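Long-range contact in chemotaxis signal transduction protein (Thermoanaerobacter tengcongensis, PDB 2QDL), which is the chemotaxis scaffolding protein CheW, which probably couples chemoreceptors to the histidine kinase CheA: residues Pro116-Ile128 with Lys134-Glu146. Numbering follows the deposited sequence.
Sequences PVTTIDTAFVEGI and KMIIIIKLHFLFE
The carbonyl of Phe124 takes a hydrogen bond from the backbone of Lys140, O to N 2.8 Å. The donor stands above the carbonyl plane, 60° out of it, and Ile139 CA adds a CH···O contact to the same oxygen. Glu126 N gives to Ile138 O at 2.7 Å, and Ile138 N gives back to Gly127 O at 2.9 Å. Glu126 and Gly127 thus both face Ile138, a classic beta bulge in the antiparallel hairpin of strands 125-131 and 134-139. The chain turns a corner at Glu126. There its carboxylate reaches Ile139 O through a water, while CD and OE2 lie against Ile138 CG2. A second water ties Ala123 O to Lys140 O and Phe143 N.

Ile137 has the largest share of the buried surface of any residue here. With CG1 anti to the carbonyl carbon (chi1 -76°), CG2 falls anti to the backbone N and meets both methyls of Val125, each at 3.8 Å. CG1 runs alongside Ile128 CD1, both side chains pointing the same way. CD1 touches Thr119 CB at 3.5 Å. Beyond it, Ile128 CG2 packs on Met135 CG. An alanine in place of Ile137 removes CG1, CG2 and CD1 and would probably leave Thr119 and Ile128 CD1 without their neighbour and open a gap beside the Val125 methyls.

At the other end the Phe124 ring meets Leu144 CD2 obliquely through CD1, at 3.6 Å. Phe143 O lies at the ring edge, near its plane. Phe70 of helix 66-70 packs on Phe124, Ile139 and Leu144.

The chemistry thus divides the work. Backbone bonds and one water hold the corner of this CheW-like beta-barrel domain, and the other water ties the 3-10 segment 122-124 to the turn after strand 134-139. Aliphatic side chains line one face of the hairpin, and Ile137 CD1 carries that face on to Thr119.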
ATOM      1  N   PRO A 116      20.253   2.715  -1.613  1.00 22.01           N
ATOM      2  CA  PRO A 116      20.221   1.555  -2.518  1.00 21.17           C
ATOM      3  C   PRO A 116      19.590   0.307  -1.902  1.00 20.06           C
ATOM      4  O   PRO A 116      18.859  -0.412  -2.585  1.00 18.59           O
ATOM      5  CB  PRO A 116      21.706   1.311  -2.814  1.00 21.50           C
ATOM      6  CG  PRO A 116      22.321   2.672  -2.673  1.00 22.15           C
ATOM      7  CD  PRO A 116      21.615   3.279  -1.502  1.00 21.65           C
ATOM      8  N   VAL A 117      19.891   0.067  -0.625  1.00 18.78           N
ATOM      9  CA  VAL A 117      19.367  -1.064   0.121  1.00 18.57           C
ATOM     10  C   VAL A 117      18.735  -0.569   1.428  1.00 18.92           C
ATOM     11  O   VAL A 117      19.405   0.062   2.262  1.00 20.24           O
ATOM     12  CB  VAL A 117      20.457  -2.166   0.399  1.00 19.03           C
ATOM     13  CG1 VAL A 117      19.823  -3.410   0.980  1.00 16.39           C
ATOM     14  CG2 VAL A 117      21.197  -2.535  -0.883  1.00 18.82           C
ATOM     15  N   THR A 118      17.447  -0.844   1.615  1.00 17.77           N
ATOM     16  CA  THR A 118      16.735  -0.306   2.786  1.00 17.12           C
ATOM     17  C   THR A 118      15.833  -1.367   3.422  1.00 15.75           C
ATOM     18  O   THR A 118      16.055  -2.564   3.225  1.00 15.93           O
ATOM     19  CB  THR A 118      15.974   1.047   2.448  1.00 17.53           C
ATOM     20  OG1 THR A 118      15.320   1.539   3.629  1.00 20.42           O
ATOM     21  CG2 THR A 118      14.953   0.884   1.322  1.00 15.80           C
ATOM     22  N   THR A 119      14.831  -0.943   4.195  1.00 14.17           N
ATOM     23  CA  THR A 119      13.922  -1.875   4.871  1.00 13.47           C
ATOM     24  C   THR A 119      13.310  -2.921   3.925  1.00 12.63           C
ATOM     25  O   THR A 119      13.263  -4.104   4.246  1.00 13.64           O
ATOM     26  CB  THR A 119      12.785  -1.100   5.574  1.00 13.21           C
ATOM     27  OG1 THR A 119      13.359  -0.047   6.345  1.00 14.85           O
ATOM     28  CG2 THR A 119      12.035  -2.003   6.487  1.00 15.00           C
ATOM     29  N   ILE A 120      12.816  -2.472   2.769  1.00 12.12           N
ATOM     30  CA  ILE A 120      12.240  -3.367   1.758  1.00 10.55           C
ATOM     31  C   ILE A 120      12.913  -3.053   0.435  1.00 10.36           C
ATOM     32  O   ILE A 120      13.537  -2.004   0.307  1.00 10.49           O
ATOM     33  CB  ILE A 120      10.683  -3.281   1.696  1.00  8.94           C
ATOM     34  CG1 ILE A 120      10.227  -1.907   1.192  1.00  8.84           C
ATOM     35  CG2 ILE A 120      10.079  -3.613   3.089  1.00 10.32           C
ATOM     36  CD1 ILE A 120       8.766  -1.779   0.803  1.00  4.09           C
ATOM     37  N   ASP A 121      12.825  -3.974  -0.530  1.00 10.71           N
ATOM     38  CA  ASP A 121      13.316  -3.739  -1.901  1.00 10.69           C
ATOM     39  C   ASP A 121      12.925  -2.341  -2.359  1.00 11.65           C
ATOM     40  O   ASP A 121      11.752  -1.991  -2.322  1.00 12.28           O
ATOM     41  CB  ASP A 121      12.703  -4.775  -2.843  1.00  9.75           C
ATOM     42  CG  ASP A 121      13.495  -4.968  -4.126  1.00  9.19           C
ATOM     43  OD1 ASP A 121      13.859  -3.980  -4.777  1.00  7.80           O
ATOM     44  OD2 ASP A 121      13.701  -6.125  -4.528  1.00  9.92           O
ATOM     45  N   THR A 122      13.898  -1.557  -2.809  1.00 12.22           N
ATOM     46  CA  THR A 122      13.621  -0.242  -3.371  1.00 13.66           C
ATOM     47  C   THR A 122      12.636  -0.259  -4.562  1.00 13.10           C
ATOM     48  O   THR A 122      12.035   0.750  -4.858  1.00 12.41           O
ATOM     49  CB  THR A 122      14.917   0.467  -3.790  1.00 14.49           C
ATOM     50  OG1 THR A 122      15.588  -0.336  -4.782  1.00 16.71           O
ATOM     51  CG2 THR A 122      15.816   0.678  -2.569  1.00 15.50           C
ATOM     52  N   ALA A 123      12.456  -1.405  -5.215  1.00 13.00           N
ATOM     53  CA  ALA A 123      11.458  -1.535  -6.289  1.00 12.73           C
ATOM     54  C   ALA A 123      10.058  -1.198  -5.790  1.00 11.85           C
ATOM     55  O   ALA A 123       9.153  -0.898  -6.574  1.00 11.36           O
ATOM     56  CB  ALA A 123      11.494  -2.935  -6.900  1.00 11.46           C
ATOM     57  N   PHE A 124       9.892  -1.269  -4.477  1.00 12.83           N
ATOM     58  CA  PHE A 124       8.583  -1.081  -3.820  1.00 13.28           C
ATOM     59  C   PHE A 124       8.537   0.231  -3.044  1.00 13.40           C
ATOM     60  O   PHE A 124       7.552   0.508  -2.340  1.00 14.54           O
ATOM     61  CB  PHE A 124       8.291  -2.230  -2.849  1.00 11.94           C
ATOM     62  CG  PHE A 124       8.322  -3.617  -3.482  1.00 13.86           C
ATOM     63  CD1 PHE A 124       7.553  -3.917  -4.611  1.00 12.19           C
ATOM     64  CD2 PHE A 124       9.093  -4.642  -2.902  1.00 12.21           C
ATOM     65  CE1 PHE A 124       7.585  -5.193  -5.166  1.00 13.83           C
ATOM     66  CE2 PHE A 124       9.108  -5.899  -3.426  1.00 13.80           C
ATOM     67  CZ  PHE A 124       8.353  -6.193  -4.575  1.00 11.73           C
ATOM     68  N   VAL A 125       9.607   1.010  -3.119  1.00 13.27           N
ATOM     69  CA  VAL A 125       9.712   2.239  -2.315  1.00 13.50           C
ATOM     70  C   VAL A 125       9.701   3.479  -3.189  1.00 13.95           C
ATOM     71  O   VAL A 125      10.539   3.612  -4.110  1.00 14.19           O
ATOM     72  CB  VAL A 125      11.000   2.254  -1.455  1.00 14.29           C
ATOM     73  CG1 VAL A 125      11.126   3.574  -0.618  1.00 12.48           C
ATOM     74  CG2 VAL A 125      11.070   1.026  -0.571  1.00 13.86           C
ATOM     75  N   GLU A 126       8.750   4.379  -2.931  1.00 13.85           N
ATOM     76  CA  GLU A 126       8.707   5.665  -3.657  1.00 13.72           C
ATOM     77  C   GLU A 126       9.674   6.671  -3.008  1.00 14.45           C
ATOM     78  O   GLU A 126      10.443   7.361  -3.684  1.00 13.76           O
ATOM     79  CB  GLU A 126       7.285   6.239  -3.681  1.00 13.53           C
ATOM     80  CG  GLU A 126       7.206   7.694  -4.211  1.00 16.86           C
ATOM     81  CD  GLU A 126       5.793   8.201  -4.286  1.00 19.37           C
ATOM     82  OE1 GLU A 126       4.940   7.508  -4.901  1.00 21.24           O
ATOM     83  OE2 GLU A 126       5.523   9.283  -3.717  1.00 18.42           O
ATOM     84  N   GLY A 127       9.620   6.761  -1.683  1.00 13.71           N
ATOM     85  CA  GLY A 127      10.464   7.688  -0.971  1.00 14.03           C
ATOM     86  C   GLY A 127      10.343   7.395   0.503  1.00 15.14           C
ATOM     87  O   GLY A 127       9.554   6.543   0.917  1.00 13.72           O
ATOM     88  N   ILE A 128      11.139   8.102   1.292  1.00 16.05           N
ATOM     89  CA  ILE A 128      11.128   7.908   2.729  1.00 18.66           C
ATOM     90  C   ILE A 128      10.798   9.238   3.403  1.00 20.14           C
ATOM     91  O   ILE A 128      11.500  10.222   3.222  1.00 18.88           O
ATOM     92  CB  ILE A 128      12.491   7.352   3.267  1.00 18.40           C
ATOM     93  CG1 ILE A 128      13.044   6.241   2.338  1.00 17.77           C
ATOM     94  CG2 ILE A 128      12.368   7.017   4.775  1.00 18.26           C
ATOM     95  CD1 ILE A 128      13.536   4.985   3.002  1.00 18.91           C
ATOM     96  N   LYS A 134       9.728   8.612  13.769  1.00 46.64           N
ATOM     97  CA  LYS A 134       9.478   7.417  12.968  1.00 44.79           C
ATOM     98  C   LYS A 134       9.971   7.580  11.529  1.00 43.12           C
ATOM     99  O   LYS A 134      10.054   8.707  10.996  1.00 43.22           O
ATOM    100  CB  LYS A 134       7.966   7.118  12.935  1.00 44.94           C
ATOM    101  CG  LYS A 134       7.302   6.897  14.296  1.00 46.01           C
ATOM    102  CD  LYS A 134       7.482   5.469  14.815  1.00 45.68           C
ATOM    103  CE  LYS A 134       6.542   5.199  15.971  1.00 45.76           C
ATOM    104  NZ  LYS A 134       7.081   5.764  17.237  1.00 46.11           N
ATOM    105  N   MET A 135      10.301   6.446  10.911  1.00 40.53           N
ATOM    106  CA  MET A 135      10.553   6.384   9.471  1.00 37.60           C
ATOM    107  C   MET A 135       9.284   5.875   8.807  1.00 34.35           C
ATOM    108  O   MET A 135       8.681   4.880   9.259  1.00 34.98           O
ATOM    109  CB  MET A 135      11.740   5.467   9.160  1.00 38.64           C
ATOM    110  CG  MET A 135      11.794   4.975   7.708  1.00 41.01           C
ATOM    111  SD  MET A 135      13.188   3.901   7.304  1.00 48.56           S
ATOM    112  CE  MET A 135      14.582   5.070   7.307  1.00 47.00           C
ATOM    113  N   ILE A 136       8.836   6.577   7.774  1.00 29.82           N
ATOM    114  CA  ILE A 136       7.715   6.080   7.003  1.00 25.20           C
ATOM    115  C   ILE A 136       8.124   5.918   5.552  1.00 22.25           C
ATOM    116  O   ILE A 136       8.354   6.890   4.858  1.00 21.60           O
ATOM    117  CB  ILE A 136       6.472   6.970   7.088  1.00 25.51           C
ATOM    118  CG1 ILE A 136       6.206   7.399   8.529  1.00 25.56           C
ATOM    119  CG2 ILE A 136       5.254   6.222   6.493  1.00 23.69           C
ATOM    120  CD1 ILE A 136       5.000   8.283   8.670  1.00 26.62           C
ATOM    121  N   ILE A 137       8.153   4.673   5.102  1.00 19.30           N
ATOM    122  CA  ILE A 137       8.366   4.352   3.709  1.00 16.47           C
ATOM    123  C   ILE A 137       7.073   4.520   2.971  1.00 14.44           C
ATOM    124  O   ILE A 137       6.066   3.924   3.330  1.00 14.67           O
ATOM    125  CB  ILE A 137       8.905   2.909   3.515  1.00 16.62           C
ATOM    126  CG1 ILE A 137      10.385   2.883   3.891  1.00 17.35           C
ATOM    127  CG2 ILE A 137       8.683   2.430   2.076  1.00 13.77           C
ATOM    128  CD1 ILE A 137      10.908   1.558   4.186  1.00 18.73           C
ATOM    129  N   ILE A 138       7.116   5.367   1.947  1.00 12.08           N
ATOM    130  CA  ILE A 138       6.023   5.548   1.052  1.00 10.79           C
ATOM    131  C   ILE A 138       6.179   4.473  -0.015  1.00 11.62           C
ATOM    132  O   ILE A 138       7.211   4.405  -0.734  1.00 11.45           O
ATOM    133  CB  ILE A 138       5.991   6.987   0.441  1.00 10.98           C
ATOM    134  CG1 ILE A 138       5.846   8.023   1.559  1.00 10.18           C
ATOM    135  CG2 ILE A 138       4.832   7.091  -0.548  1.00  9.76           C
ATOM    136  CD1 ILE A 138       5.904   9.419   1.065  1.00 16.82           C
ATOM    137  N   ILE A 139       5.165   3.631  -0.115  1.00 10.62           N
ATOM    138  CA  ILE A 139       5.202   2.487  -1.014  1.00 11.69           C
ATOM    139  C   ILE A 139       4.954   2.904  -2.462  1.00 11.84           C
ATOM    140  O   ILE A 139       4.110   3.761  -2.734  1.00 13.51           O
ATOM    141  CB  ILE A 139       4.171   1.411  -0.570  1.00 12.27           C
ATOM    142  CG1 ILE A 139       4.664   0.726   0.722  1.00 13.39           C
ATOM    143  CG2 ILE A 139       3.815   0.413  -1.756  1.00 12.20           C
ATOM    144  CD1 ILE A 139       3.573  -0.079   1.433  1.00 15.36           C
ATOM    145  N   LYS A 140       5.708   2.314  -3.378  1.00 10.81           N
ATOM    146  CA  LYS A 140       5.488   2.494  -4.806  1.00 10.23           C
ATOM    147  C   LYS A 140       4.630   1.343  -5.257  1.00  9.93           C
ATOM    148  O   LYS A 140       4.979   0.173  -5.051  1.00  8.32           O
ATOM    149  CB  LYS A 140       6.834   2.501  -5.563  1.00 10.24           C
ATOM    150  CG  LYS A 140       6.736   2.511  -7.074  1.00 13.15           C
ATOM    151  CD  LYS A 140       8.114   2.471  -7.768  1.00 18.53           C
ATOM    152  CE  LYS A 140       8.838   3.824  -7.663  1.00 24.84           C
ATOM    153  NZ  LYS A 140      10.230   3.858  -8.304  1.00 28.41           N
ATOM    154  N   LEU A 141       3.490   1.675  -5.861  1.00 10.53           N
ATOM    155  CA  LEU A 141       2.506   0.678  -6.264  1.00 11.27           C
ATOM    156  C   LEU A 141       2.816  -0.021  -7.578  1.00 12.87           C
ATOM    157  O   LEU A 141       2.331  -1.126  -7.808  1.00 14.36           O
ATOM    158  CB  LEU A 141       1.126   1.324  -6.399  1.00 11.28           C
ATOM    159  CG  LEU A 141       0.566   2.051  -5.166  1.00 11.41           C
ATOM    160  CD1 LEU A 141      -0.707   2.774  -5.524  1.00 10.45           C
ATOM    161  CD2 LEU A 141       0.397   1.107  -3.970  1.00  8.69           C
ATOM    162  N   HIS A 142       3.580   0.630  -8.454  1.00 14.13           N
ATOM    163  CA  HIS A 142       3.798   0.165  -9.823  1.00 15.21           C
ATOM    164  C   HIS A 142       4.027  -1.356 -10.003  1.00 15.31           C
ATOM    165  O   HIS A 142       3.298  -2.009 -10.757  1.00 15.44           O
ATOM    166  CB  HIS A 142       4.964   0.948 -10.448  1.00 16.16           C
ATOM    167  CG  HIS A 142       5.047   0.823 -11.935  1.00 18.30           C
ATOM    168  ND1 HIS A 142       5.876   1.608 -12.704  1.00 22.52           N
ATOM    169  CD2 HIS A 142       4.380   0.021 -12.802  1.00 22.51           C
ATOM    170  CE1 HIS A 142       5.727   1.282 -13.976  1.00 20.90           C
ATOM    171  NE2 HIS A 142       4.830   0.318 -14.059  1.00 19.97           N
ATOM    172  N   PHE A 143       5.040  -1.899  -9.327  1.00 14.62           N
ATOM    173  CA  PHE A 143       5.462  -3.278  -9.547  1.00 15.19           C
ATOM    174  C   PHE A 143       4.998  -4.317  -8.521  1.00 14.40           C
ATOM    175  O   PHE A 143       5.507  -5.449  -8.522  1.00 13.82           O
ATOM    176  CB  PHE A 143       6.987  -3.336  -9.653  1.00 15.99           C
ATOM    177  CG  PHE A 143       7.569  -2.297 -10.598  1.00 18.75           C
ATOM    178  CD1 PHE A 143       7.278  -2.332 -11.962  1.00 18.11           C
ATOM    179  CD2 PHE A 143       8.381  -1.274 -10.106  1.00 21.25           C
ATOM    180  CE1 PHE A 143       7.810  -1.366 -12.836  1.00 19.75           C
ATOM    181  CE2 PHE A 143       8.919  -0.282 -10.967  1.00 22.19           C
ATOM    182  CZ  PHE A 143       8.633  -0.333 -12.333  1.00 20.83           C
ATOM    183  N   LEU A 144       4.054  -3.952  -7.656  1.00 13.10           N
ATOM    184  CA  LEU A 144       3.610  -4.859  -6.601  1.00 13.77           C
ATOM    185  C   LEU A 144       3.184  -6.242  -7.120  1.00 15.07           C
ATOM    186  O   LEU A 144       3.458  -7.256  -6.475  1.00 14.28           O
ATOM    187  CB  LEU A 144       2.523  -4.234  -5.707  1.00 12.50           C
ATOM    188  CG  LEU A 144       2.997  -3.112  -4.768  1.00 11.17           C
ATOM    189  CD1 LEU A 144       1.761  -2.463  -4.060  1.00  7.50           C
ATOM    190  CD2 LEU A 144       4.029  -3.647  -3.758  1.00  8.44           C
ATOM    191  N   PHE A 145       2.585  -6.268  -8.309  1.00 17.35           N
ATOM    192  CA  PHE A 145       2.050  -7.494  -8.902  1.00 20.24           C
ATOM    193  C   PHE A 145       2.960  -8.113  -9.967  1.00 22.26           C
ATOM    194  O   PHE A 145       2.634  -9.167 -10.512  1.00 23.07           O
ATOM    195  CB  PHE A 145       0.654  -7.225  -9.520  1.00 19.99           C
ATOM    196  CG  PHE A 145      -0.428  -7.090  -8.497  1.00 21.57           C
ATOM    197  CD1 PHE A 145      -1.160  -8.205  -8.092  1.00 22.66           C
ATOM    198  CD2 PHE A 145      -0.686  -5.852  -7.898  1.00 21.65           C
ATOM    199  CE1 PHE A 145      -2.140  -8.091  -7.123  1.00 23.40           C
ATOM    200  CE2 PHE A 145      -1.653  -5.723  -6.923  1.00 23.11           C
ATOM    201  CZ  PHE A 145      -2.393  -6.835  -6.534  1.00 23.63           C
ATOM    202  N   GLU A 146       4.075  -7.460 -10.277  1.00 24.49           N
ATOM    203  CA  GLU A 146       4.935  -7.918 -11.355  1.00 27.18           C
ATOM    204  C   GLU A 146       5.870  -9.042 -10.916  1.00 28.67           C
ATOM    205  O   GLU A 146       6.813  -8.820 -10.156  1.00 28.68           O
ATOM    206  CB  GLU A 146       5.708  -6.764 -12.014  1.00 27.85           C
ATOM    207  CG  GLU A 146       5.868  -6.983 -13.537  1.00 30.34           C
ATOM    208  CD  GLU A 146       6.789  -5.984 -14.206  1.00 35.59           C
ATOM    209  OE1 GLU A 146       6.521  -4.764 -14.123  1.00 38.52           O
ATOM    210  OE2 GLU A 146       7.783  -6.419 -14.834  1.00 37.58           O
TER
HETATM  211  O   HOH W   1       6.402  -1.180  -6.977  1.00  7.69           O
HETATM  212  O   HOH W   2       3.129   5.994  -3.961  1.00 13.23           O